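Local coordinates for protein Protease/Reverse transcriptase/ribonuclease H (Eastern chimpanzee simian foamy virus, PDB 7KSF) that combines an aspartic protease, an RNA- and DNA-directed DNA polymerase and a ribonuclease H in one chain, activities that probably serve viral maturation and reverse transcription, at residues T594-A598 with H636-E642; G611-V615 with A644-A649; K606-M612 with I631-T637. The protein carries 1 engineered substitution. All blocks are in the same frame, centred on the assembly; numbering follows the deposited sequence.

Interaction 1 of 3, residues T594-A598 with H636-E642; sequences TDGSA and HTAQMAE. With CA (calcium ion), chain B.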
ATOM      1  N   THR A 594      10.082 -25.385 -21.234  1.00126.07           N
ATOM      2  CA  THR A 594       8.989 -26.266 -21.612  1.00130.52           C
ATOM      3  C   THR A 594       9.143 -26.703 -23.061  1.00133.00           C
ATOM      4  O   THR A 594       9.873 -26.089 -23.846  1.00135.33           O
ATOM      5  CB  THR A 594       7.615 -25.597 -21.429  1.00135.11           C
ATOM      6  OG1 THR A 594       7.526 -24.443 -22.276  1.00147.18           O
ATOM      7  CG2 THR A 594       7.409 -25.186 -19.981  1.00122.77           C
ATOM      8  N   ASP A 595       8.434 -27.774 -23.397  1.00121.87           N
ATOM      9  CA  ASP A 595       8.424 -28.332 -24.744  1.00116.55           C
ATOM     10  C   ASP A 595       7.327 -29.388 -24.809  1.00114.00           C
ATOM     11  O   ASP A 595       6.742 -29.762 -23.790  1.00113.27           O
ATOM     12  CB  ASP A 595       9.786 -28.928 -25.114  1.00116.01           C
ATOM     13  CG  ASP A 595       9.904 -29.247 -26.589  1.00115.61           C
ATOM     14  OD1 ASP A 595       9.491 -30.356 -26.989  1.00113.87           O
ATOM     15  OD2 ASP A 595      10.401 -28.392 -27.347  1.00117.92           O
ATOM     16  N   GLY A 596       7.058 -29.860 -26.023  1.00113.26           N
ATOM     17  CA  GLY A 596       6.064 -30.890 -26.246  1.00111.90           C
ATOM     18  C   GLY A 596       6.148 -31.510 -27.625  1.00115.88           C
ATOM     19  O   GLY A 596       6.302 -30.806 -28.629  1.00130.86           O
ATOM     20  N   SER A 597       6.040 -32.831 -27.685  1.00109.52           N
ATOM     21  CA  SER A 597       6.170 -33.572 -28.923  1.00115.01           C
ATOM     22  C   SER A 597       4.937 -34.434 -29.131  1.00111.10           C
ATOM     23  O   SER A 597       4.133 -34.639 -28.218  1.00108.41           O
ATOM     24  CB  SER A 597       7.442 -34.430 -28.920  1.00108.24           C
ATOM     25  OG  SER A 597       8.573 -33.657 -28.572  1.00108.13           O
ATOM     26  N   ALA A 598       4.794 -34.934 -30.359  1.00116.72           N
ATOM     27  CA  ALA A 598       3.651 -35.788 -30.700  1.00113.57           C
ATOM     28  C   ALA A 598       4.015 -36.580 -31.962  1.00119.10           C
ATOM     29  O   ALA A 598       3.870 -36.083 -33.078  1.00135.07           O
ATOM     30  CB  ALA A 598       2.384 -34.987 -30.894  1.00126.88           C
ATOM     31  N   HIS A 636      -3.118 -36.010 -28.503  1.00116.69           N
ATOM     32  CA  HIS A 636      -3.334 -34.571 -28.500  1.00113.75           C
ATOM     33  C   HIS A 636      -2.399 -33.933 -29.521  1.00111.42           C
ATOM     34  O   HIS A 636      -1.603 -34.611 -30.180  1.00113.41           O
ATOM     35  CB  HIS A 636      -3.127 -33.982 -27.101  1.00120.26           C
ATOM     36  CG  HIS A 636      -4.305 -34.142 -26.189  1.00131.07           C
ATOM     37  ND1 HIS A 636      -4.221 -34.776 -24.967  1.00121.92           N
ATOM     38  CD2 HIS A 636      -5.592 -33.742 -26.314  1.00130.28           C
ATOM     39  CE1 HIS A 636      -5.404 -34.763 -24.383  1.00109.27           C
ATOM     40  NE2 HIS A 636      -6.255 -34.141 -25.181  1.00116.02           N
ATOM     41  N   THR A 637      -2.502 -32.612 -29.652  1.00117.27           N
ATOM     42  CA  THR A 637      -1.679 -31.861 -30.589  1.00115.19           C
ATOM     43  C   THR A 637      -0.262 -31.708 -30.049  1.00112.34           C
ATOM     44  O   THR A 637      -0.055 -31.591 -28.837  1.00112.19           O
ATOM     45  CB  THR A 637      -2.296 -30.483 -30.850  1.00118.85           C
ATOM     46  OG1 THR A 637      -3.661 -30.636 -31.259  1.00125.54           O
ATOM     47  CG2 THR A 637      -1.537 -29.731 -31.929  1.00113.92           C
ATOM     48  N   ALA A 638       0.722 -31.729 -30.955  1.00112.20           N
ATOM     49  CA  ALA A 638       2.095 -31.439 -30.558  1.00111.75           C
ATOM     50  C   ALA A 638       2.197 -30.055 -29.935  1.00112.81           C
ATOM     51  O   ALA A 638       2.936 -29.851 -28.965  1.00112.87           O
ATOM     52  CB  ALA A 638       3.033 -31.557 -31.757  1.00119.12           C
ATOM     53  N   GLN A 639       1.458 -29.089 -30.480  1.00112.96           N
ATOM     54  CA  GLN A 639       1.410 -27.770 -29.867  1.00113.37           C
ATOM     55  C   GLN A 639       0.610 -27.800 -28.572  1.00113.71           C
ATOM     56  O   GLN A 639       0.935 -27.064 -27.635  1.00114.29           O
ATOM     57  CB  GLN A 639       0.829 -26.760 -30.857  1.00119.78           C
ATOM     58  CG  GLN A 639       1.192 -27.035 -32.321  1.00123.97           C
ATOM     59  CD  GLN A 639       2.652 -26.739 -32.668  1.00124.40           C
ATOM     60  OE1 GLN A 639       3.567 -27.028 -31.896  1.00123.54           O
ATOM     61  NE2 GLN A 639       2.870 -26.158 -33.843  1.00130.02           N
ATOM     62  N   MET A 640      -0.421 -28.646 -28.495  1.00116.43           N
ATOM     63  CA  MET A 640      -1.108 -28.854 -27.223  1.00113.42           C
ATOM     64  C   MET A 640      -0.142 -29.391 -26.177  1.00113.14           C
ATOM     65  O   MET A 640      -0.164 -28.962 -25.017  1.00113.27           O
ATOM     66  CB  MET A 640      -2.287 -29.814 -27.409  1.00112.94           C
ATOM     67  CG  MET A 640      -3.476 -29.560 -26.491  1.00113.36           C
ATOM     68  SD  MET A 640      -3.124 -29.754 -24.734  1.00141.67           S
ATOM     69  CE  MET A 640      -2.474 -31.424 -24.695  1.00112.09           C
ATOM     70  N   ALA A 641       0.718 -30.334 -26.571  1.00112.62           N
ATOM     71  CA  ALA A 641       1.788 -30.771 -25.682  1.00112.41           C
ATOM     72  C   ALA A 641       2.700 -29.607 -25.312  1.00112.93           C
ATOM     73  O   ALA A 641       3.222 -29.549 -24.192  1.00112.70           O
ATOM     74  CB  ALA A 641       2.585 -31.900 -26.333  1.00118.88           C
ATOM     75  N   GLU A 642       2.911 -28.672 -26.239  1.00116.84           N
ATOM     76  CA  GLU A 642       3.628 -27.449 -25.914  1.00114.39           C
ATOM     77  C   GLU A 642       2.725 -26.409 -25.266  1.00114.86           C
ATOM     78  O   GLU A 642       3.231 -25.464 -24.652  1.00115.91           O
ATOM     79  CB  GLU A 642       4.287 -26.876 -27.172  1.00116.05           C
ATOM     80  CG  GLU A 642       5.343 -27.795 -27.762  1.00124.27           C
ATOM     81  CD  GLU A 642       5.979 -27.244 -29.016  1.00117.83           C
ATOM     82  OE1 GLU A 642       5.281 -26.556 -29.782  1.00118.25           O
ATOM     83  OE2 GLU A 642       7.182 -27.500 -29.237  1.00118.64           O
TER
HETATM   84 CA    CA B 801       7.341 -29.491 -28.936  1.00138.42          CA
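G596 and E642 meet at a calcium ion, whose modelled ligands are the backbone oxygen G596 O and the carboxylate oxygen E642 OE2. The modelled lengths are shorter than calcium usually allows, and at this resolution the exact coordination geometry is doubtful. The CG of E642 is anti to its carbonyl carbon (chi1 -63°), and the chain runs on extended past it, carrying the carboxylate out from the helix to the metal. D595 lies alongside E642 and points the same way, its carboxylate plane turned about 90° from the other. D595 OD1 lies 3.0 Å from the calcium ion, longer than the two modelled metal bonds. D665 and D736 bring further carboxylates close to D595, and this cluster is consistent with the DEDD metal site of the RNase H family.

Behind the metal, strand and helix run nearly antiparallel, their axes only 5.8 Å apart. G596 makes this possible: lacking a side chain on the face turned to the helix, it lets A641 CB settle 3.6 Å from G596 CA. One helical turn earlier, A598 CB packs against A638 CB at 3.6 Å, so a glycine and three alanines let strand and helix come close beside the metal site. The first helical turn is held by A641 N to T637 O (2.7 Å) and E642 N to A638 O.

Strand 590-597 lies between strands 610-618 and 660-664 in the sheet; helix 638-654 covers one of its faces, and D595 and S597 turn to helix 727-744 on the other.

Interaction 2 of 3, residues G611-V615 with A644-A649; sequences GMGIV and AAVEFA
M612 and I614 turn from strand 611-615 toward helix segment 644-649, which runs in roughly the same direction at 35° to the strand, with the axes 7.9 Å apart at their closest. This is sheet-to-helix packing in the RNase H fold, where helix 638-654 lies over a mixed five-stranded sheet. G613, between the two long residues, would direct a side chain to the opposite face and adds little here.

M612 lays its base on A645, CB to CB at 3.8 Å, and its sulfur beside A644, with M612 SD 3.9 Å from A644 CB. Its CG sits between the backbone N and the carbonyl carbon (chi1 67°), and the chain then extends across the helix surface, bringing the methyl CE to F648 CB at 4.2 Å. The alanines keep this part of the helix flat enough for the long thioether to lie across it.

I614 takes the next place along the strand. Its CG2 faces A649 CB, CG1 lies over A645 O, and CG1 and CD1 also touch the F648 ring. F648 has CG anti to its backbone N (chi1 -171°), which carries the ring to the sheet, where W629 of the neighbouring strand meets it edge-to-face. The side-chain pairs are apolar, but M612 SD and I614 CG1 also rest against helix carbonyls, 3.4 Å from A644 O and A645 O respectively. I614 meets the F648 ring obliquely, with I614 CD1 3.9 Å from F648 CD1.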
ATOM      1  N   GLY A 611       3.521 -35.830 -25.528  1.00105.81           N
ATOM      2  CA  GLY A 611       4.419 -35.838 -24.390  1.00105.77           C
ATOM      3  C   GLY A 611       5.104 -34.500 -24.199  1.00106.98           C
ATOM      4  O   GLY A 611       5.754 -33.991 -25.118  1.00107.82           O
ATOM      5  N   MET A 612       4.965 -33.921 -23.011  1.00107.52           N
ATOM      6  CA  MET A 612       5.510 -32.609 -22.697  1.00109.01           C
ATOM      7  C   MET A 612       6.660 -32.740 -21.708  1.00109.21           C
ATOM      8  O   MET A 612       6.841 -33.769 -21.054  1.00108.19           O
ATOM      9  CB  MET A 612       4.420 -31.691 -22.133  1.00111.09           C
ATOM     10  CG  MET A 612       3.887 -32.114 -20.775  1.00108.53           C
ATOM     11  SD  MET A 612       2.450 -31.150 -20.274  1.00109.61           S
ATOM     12  CE  MET A 612       2.224 -31.703 -18.588  1.00106.91           C
ATOM     13  N   GLY A 613       7.450 -31.675 -21.609  1.00111.00           N
ATOM     14  CA  GLY A 613       8.594 -31.668 -20.720  1.00112.31           C
ATOM     15  C   GLY A 613       8.766 -30.345 -20.002  1.00115.47           C
ATOM     16  O   GLY A 613       8.607 -29.283 -20.609  1.00133.75           O
ATOM     17  N   ILE A 614       9.088 -30.395 -18.711  1.00116.29           N
ATOM     18  CA  ILE A 614       9.213 -29.202 -17.884  1.00118.72           C
ATOM     19  C   ILE A 614      10.514 -29.294 -17.098  1.00120.04           C
ATOM     20  O   ILE A 614      10.847 -30.351 -16.551  1.00125.35           O
ATOM     21  CB  ILE A 614       8.011 -29.034 -16.927  1.00123.92           C
ATOM     22  CG1 ILE A 614       6.701 -28.885 -17.715  1.00136.24           C
ATOM     23  CG2 ILE A 614       8.213 -27.840 -16.010  1.00125.91           C
ATOM     24  CD1 ILE A 614       5.967 -30.191 -17.966  1.00113.70           C
ATOM     25  N   VAL A 615      11.252 -28.183 -17.046  1.00128.49           N
ATOM     26  CA  VAL A 615      12.527 -28.107 -16.339  1.00124.80           C
ATOM     27  C   VAL A 615      12.522 -26.858 -15.468  1.00127.56           C
ATOM     28  O   VAL A 615      12.218 -25.763 -15.951  1.00128.79           O
ATOM     29  CB  VAL A 615      13.722 -28.078 -17.312  1.00125.15           C
ATOM     30  CG1 VAL A 615      15.024 -27.897 -16.549  1.00127.39           C
ATOM     31  CG2 VAL A 615      13.762 -29.343 -18.153  1.00122.32           C
ATOM     32  N   ALA A 644       0.050 -27.446 -23.006  1.00133.65           N
ATOM     33  CA  ALA A 644      -0.087 -27.953 -21.645  1.00113.26           C
ATOM     34  C   ALA A 644       1.234 -27.944 -20.891  1.00113.03           C
ATOM     35  O   ALA A 644       1.230 -28.043 -19.659  1.00120.26           O
ATOM     36  CB  ALA A 644      -0.672 -29.366 -21.660  1.00113.20           C
ATOM     37  N   ALA A 645       2.362 -27.823 -21.595  1.00113.13           N
ATOM     38  CA  ALA A 645       3.657 -27.827 -20.923  1.00113.79           C
ATOM     39  C   ALA A 645       3.848 -26.588 -20.059  1.00114.86           C
ATOM     40  O   ALA A 645       4.583 -26.634 -19.067  1.00115.00           O
ATOM     41  CB  ALA A 645       4.785 -27.935 -21.948  1.00114.69           C
ATOM     42  N   VAL A 646       3.203 -25.479 -20.412  1.00117.88           N
ATOM     43  CA  VAL A 646       3.378 -24.256 -19.643  1.00116.27           C
ATOM     44  C   VAL A 646       2.314 -24.108 -18.556  1.00116.05           C
ATOM     45  O   VAL A 646       2.570 -23.477 -17.527  1.00114.27           O
ATOM     46  CB  VAL A 646       3.403 -23.036 -20.580  1.00130.50           C
ATOM     47  CG1 VAL A 646       4.476 -23.215 -21.645  1.00130.28           C
ATOM     48  CG2 VAL A 646       2.045 -22.816 -21.222  1.00131.86           C
ATOM     49  N   GLU A 647       1.122 -24.685 -18.756  1.00119.98           N
ATOM     50  CA  GLU A 647       0.114 -24.692 -17.701  1.00113.39           C
ATOM     51  C   GLU A 647       0.649 -25.372 -16.450  1.00112.03           C
ATOM     52  O   GLU A 647       0.418 -24.909 -15.326  1.00111.08           O
ATOM     53  CB  GLU A 647      -1.155 -25.396 -18.184  1.00112.95           C
ATOM     54  CG  GLU A 647      -2.221 -25.562 -17.109  1.00112.58           C
ATOM     55  CD  GLU A 647      -3.136 -26.744 -17.374  1.00112.35           C
ATOM     56  OE1 GLU A 647      -2.776 -27.590 -18.218  1.00112.81           O
ATOM     57  OE2 GLU A 647      -4.209 -26.827 -16.736  1.00111.88           O
ATOM     58  N   PHE A 648       1.370 -26.478 -16.630  1.00112.13           N
ATOM     59  CA  PHE A 648       2.055 -27.113 -15.513  1.00112.05           C
ATOM     60  C   PHE A 648       3.134 -26.195 -14.945  1.00117.27           C
ATOM     61  O   PHE A 648       3.279 -26.076 -13.725  1.00129.23           O
ATOM     62  CB  PHE A 648       2.650 -28.442 -15.974  1.00120.41           C
ATOM     63  CG  PHE A 648       3.184 -29.290 -14.868  1.00116.46           C
ATOM     64  CD1 PHE A 648       4.521 -29.223 -14.517  1.00114.14           C
ATOM     65  CD2 PHE A 648       2.357 -30.165 -14.188  1.00106.99           C
ATOM     66  CE1 PHE A 648       5.019 -30.007 -13.500  1.00111.05           C
ATOM     67  CE2 PHE A 648       2.849 -30.953 -13.170  1.00111.31           C
ATOM     68  CZ  PHE A 648       4.185 -30.875 -12.826  1.00113.57           C
ATOM     69  N   ALA A 649       3.889 -25.525 -15.820  1.00118.85           N
ATOM     70  CA  ALA A 649       4.978 -24.671 -15.351  1.00114.47           C
ATOM     71  C   ALA A 649       4.453 -23.429 -14.641  1.00114.71           C
ATOM     72  O   ALA A 649       5.076 -22.948 -13.688  1.00116.63           O
ATOM     73  CB  ALA A 649       5.879 -24.276 -16.519  1.00117.44           C
TER

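Interaction 3 of 3, residues K606-M612 with I631-T637; sequences KSNNAGM and IPLGNHT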
ATOM      1  N   LYS A 606      -6.424 -44.191 -31.677  1.00134.76           N
ATOM      2  CA  LYS A 606      -5.998 -42.927 -31.086  1.00137.10           C
ATOM      3  C   LYS A 606      -5.400 -42.004 -32.137  1.00136.96           C
ATOM      4  O   LYS A 606      -5.633 -40.789 -32.107  1.00122.88           O
ATOM      5  CB  LYS A 606      -4.994 -43.187 -29.961  1.00125.56           C
ATOM      6  CG  LYS A 606      -5.555 -43.976 -28.788  1.00130.95           C
ATOM      7  CD  LYS A 606      -4.502 -44.177 -27.709  1.00134.85           C
ATOM      8  CE  LYS A 606      -5.050 -44.964 -26.531  1.00132.77           C
ATOM      9  NZ  LYS A 606      -4.017 -45.185 -25.483  1.00116.39           N
ATOM     10  N   SER A 607      -4.605 -42.558 -33.060  1.00136.48           N
ATOM     11  CA  SER A 607      -4.028 -41.835 -34.188  1.00136.81           C
ATOM     12  C   SER A 607      -3.046 -40.745 -33.759  1.00131.37           C
ATOM     13  O   SER A 607      -2.387 -40.136 -34.607  1.00118.92           O
ATOM     14  CB  SER A 607      -5.134 -41.228 -35.062  1.00141.20           C
ATOM     15  OG  SER A 607      -4.581 -40.430 -36.094  1.00161.66           O
ATOM     16  N   ASN A 608      -2.937 -40.495 -32.458  1.00133.32           N
ATOM     17  CA  ASN A 608      -2.010 -39.495 -31.950  1.00119.98           C
ATOM     18  C   ASN A 608      -1.546 -39.888 -30.555  1.00113.40           C
ATOM     19  O   ASN A 608      -2.153 -40.725 -29.883  1.00113.76           O
ATOM     20  CB  ASN A 608      -2.644 -38.100 -31.925  1.00126.49           C
ATOM     21  CG  ASN A 608      -2.535 -37.389 -33.254  1.00128.15           C
ATOM     22  OD1 ASN A 608      -1.518 -37.485 -33.943  1.00127.56           O
ATOM     23  ND2 ASN A 608      -3.587 -36.667 -33.629  1.00123.47           N
ATOM     24  N   ASN A 609      -0.450 -39.264 -30.134  1.00111.43           N
ATOM     25  CA  ASN A 609       0.115 -39.439 -28.804  1.00112.52           C
ATOM     26  C   ASN A 609       1.003 -38.235 -28.525  1.00113.19           C
ATOM     27  O   ASN A 609       1.671 -37.737 -29.430  1.00108.58           O
ATOM     28  CB  ASN A 609       0.909 -40.747 -28.694  1.00109.10           C
ATOM     29  CG  ASN A 609       1.498 -40.959 -27.314  1.00108.07           C
ATOM     30  OD1 ASN A 609       2.642 -41.393 -27.172  1.00105.89           O
ATOM     31  ND2 ASN A 609       0.723 -40.637 -26.288  1.00119.04           N
ATOM     32  N   ALA A 610       1.002 -37.766 -27.276  1.00110.76           N
ATOM     33  CA  ALA A 610       1.687 -36.534 -26.921  1.00106.45           C
ATOM     34  C   ALA A 610       2.559 -36.738 -25.692  1.00105.69           C
ATOM     35  O   ALA A 610       2.374 -37.676 -24.914  1.00105.13           O
ATOM     36  CB  ALA A 610       0.696 -35.389 -26.663  1.00108.79           C
ATOM     37  N   GLY A 611       3.521 -35.830 -25.528  1.00105.81           N
ATOM     38  CA  GLY A 611       4.419 -35.838 -24.390  1.00105.77           C
ATOM     39  C   GLY A 611       5.104 -34.500 -24.199  1.00106.98           C
ATOM     40  O   GLY A 611       5.754 -33.991 -25.118  1.00107.82           O
ATOM     41  N   MET A 612       4.965 -33.921 -23.011  1.00107.52           N
ATOM     42  CA  MET A 612       5.510 -32.609 -22.697  1.00109.01           C
ATOM     43  C   MET A 612       6.660 -32.740 -21.708  1.00109.21           C
ATOM     44  O   MET A 612       6.841 -33.769 -21.054  1.00108.19           O
ATOM     45  CB  MET A 612       4.420 -31.691 -22.133  1.00111.09           C
ATOM     46  CG  MET A 612       3.887 -32.114 -20.775  1.00108.53           C
ATOM     47  SD  MET A 612       2.450 -31.150 -20.274  1.00109.61           S
ATOM     48  CE  MET A 612       2.224 -31.703 -18.588  1.00106.91           C
ATOM     49  N   ILE A 631       6.104 -36.146 -19.028  1.00104.17           N
ATOM     50  CA  ILE A 631       4.743 -36.661 -18.894  1.00103.23           C
ATOM     51  C   ILE A 631       4.136 -36.983 -20.255  1.00103.07           C
ATOM     52  O   ILE A 631       4.185 -36.143 -21.166  1.00107.12           O
ATOM     53  CB  ILE A 631       3.856 -35.660 -18.137  1.00102.61           C
ATOM     54  CG1 ILE A 631       4.472 -35.315 -16.780  1.00102.57           C
ATOM     55  CG2 ILE A 631       2.453 -36.218 -17.968  1.00101.66           C
ATOM     56  CD1 ILE A 631       3.676 -34.303 -15.990  1.00102.21           C
ATOM     57  N   PRO A 632       3.558 -38.172 -20.444  1.00102.74           N
ATOM     58  CA  PRO A 632       2.783 -38.431 -21.664  1.00102.90           C
ATOM     59  C   PRO A 632       1.352 -37.931 -21.526  1.00103.01           C
ATOM     60  O   PRO A 632       0.732 -38.033 -20.461  1.00102.41           O
ATOM     61  CB  PRO A 632       2.829 -39.958 -21.789  1.00102.80           C
ATOM     62  CG  PRO A 632       2.927 -40.429 -20.396  1.00102.58           C
ATOM     63  CD  PRO A 632       3.728 -39.392 -19.636  1.00104.39           C
ATOM     64  N   LEU A 633       0.821 -37.401 -22.628  1.00104.00           N
ATOM     65  CA  LEU A 633      -0.469 -36.724 -22.622  1.00104.66           C
ATOM     66  C   LEU A 633      -1.516 -37.418 -23.486  1.00105.42           C
ATOM     67  O   LEU A 633      -2.627 -36.898 -23.626  1.00106.43           O
ATOM     68  CB  LEU A 633      -0.298 -35.269 -23.074  1.00110.40           C
ATOM     69  CG  LEU A 633       0.529 -34.335 -22.186  1.00105.77           C
ATOM     70  CD1 LEU A 633       0.807 -33.016 -22.889  1.00121.46           C
ATOM     71  CD2 LEU A 633      -0.168 -34.084 -20.856  1.00114.60           C
ATOM     72  N   GLY A 634      -1.199 -38.573 -24.064  1.00105.46           N
ATOM     73  CA  GLY A 634      -2.181 -39.238 -24.899  1.00106.57           C
ATOM     74  C   GLY A 634      -2.342 -38.541 -26.245  1.00107.88           C
ATOM     75  O   GLY A 634      -1.513 -37.734 -26.665  1.00107.88           O
ATOM     76  N   ASN A 635      -3.444 -38.865 -26.920  1.00108.75           N
ATOM     77  CA  ASN A 635      -3.703 -38.354 -28.266  1.00110.03           C
ATOM     78  C   ASN A 635      -4.076 -36.878 -28.185  1.00111.67           C
ATOM     79  O   ASN A 635      -5.207 -36.525 -27.850  1.00109.66           O
ATOM     80  CB  ASN A 635      -4.798 -39.171 -28.945  1.00111.62           C
ATOM     81  CG  ASN A 635      -6.035 -39.325 -28.083  1.00111.67           C
ATOM     82  OD1 ASN A 635      -6.130 -40.243 -27.269  1.00122.88           O
ATOM     83  ND2 ASN A 635      -6.993 -38.420 -28.258  1.00114.68           N
ATOM     84  N   HIS A 636      -3.118 -36.010 -28.503  1.00116.69           N
ATOM     85  CA  HIS A 636      -3.334 -34.571 -28.500  1.00113.75           C
ATOM     86  C   HIS A 636      -2.399 -33.933 -29.521  1.00111.42           C
ATOM     87  O   HIS A 636      -1.603 -34.611 -30.180  1.00113.41           O
ATOM     88  CB  HIS A 636      -3.127 -33.982 -27.101  1.00120.26           C
ATOM     89  CG  HIS A 636      -4.305 -34.142 -26.189  1.00131.07           C
ATOM     90  ND1 HIS A 636      -4.221 -34.776 -24.967  1.00121.92           N
ATOM     91  CD2 HIS A 636      -5.592 -33.742 -26.314  1.00130.28           C
ATOM     92  CE1 HIS A 636      -5.404 -34.763 -24.383  1.00109.27           C
ATOM     93  NE2 HIS A 636      -6.255 -34.141 -25.181  1.00116.02           N
ATOM     94  N   THR A 637      -2.502 -32.612 -29.652  1.00117.27           N
ATOM     95  CA  THR A 637      -1.679 -31.861 -30.589  1.00115.19           C
ATOM     96  C   THR A 637      -0.262 -31.708 -30.049  1.00112.34           C
ATOM     97  O   THR A 637      -0.055 -31.591 -28.837  1.00112.19           O
ATOM     98  CB  THR A 637      -2.296 -30.483 -30.850  1.00118.85           C
ATOM     99  OG1 THR A 637      -3.661 -30.636 -31.259  1.00125.54           O
ATOM    100  CG2 THR A 637      -1.537 -29.731 -31.929  1.00113.92           C
TER
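L633 crosses M612 at about a right angle, while I631 lies beside M612 and points the same way, so the thioether is met by two leucine methyls and the end of an isoleucine. L633 CD1 touches M612 SD at 3.6 Å, and I631 CD1 stands 4.0 Å from M612 CE. At the root of L633, CB rests on A610 CB at 3.7 Å. A610, M612 and I631 share the sheet face covered by helix 638-654; G611 and P632 form a non-hydrogen-bonded pair, with P632 turned to the other face.

These orientations are set by an antiparallel hairpin. M612 and I631 form a hydrogen-bonded pair: M612 N donates to I631 O at 3.0 Å, and I631 N returns a nearly straight bond to M612 O at 3.2 Å. L633 N donates to A610 O at 2.8 Å, from well above that carbonyl's plane rather than within it.

Beyond L633 the chain passes G634, whose positive phi (74°) favours glycine, and still runs beside N608 and N609. H636 ND1 donates to L633 O at 3.0 Å, drawing the imidazole back toward L633. The chemistry changes along the contact: backbone bonds and apolar side chains join M612, I631 and L633, whereas N635 packs across K606 and against N608. CA-H...O contacts run along the whole pairing.

In the fold
From the N terminus, strand 590-597 leads into strand 610-618, which turns back as strand 624-634 before helix 638-654 begins. Interaction 3 closes the hairpin between strands 610-618 and 624-634, and lies wholly within the longer loop that interaction 1 closes between strand 590-597 and the start of the helix. Interaction 2 leaves from the same strand as interaction 3, sharing G611 and M612, but ends further along the helix and therefore crosses interaction 1. Probable backbone hydrogen bonds, S597 N to G611 O and G613 N to D595 O, join interactions 1 and 2. These two fasten helix 638-654 to strands 590-597 and 610-618, and interaction 3 adds strand 624-634 at the sheet's edge.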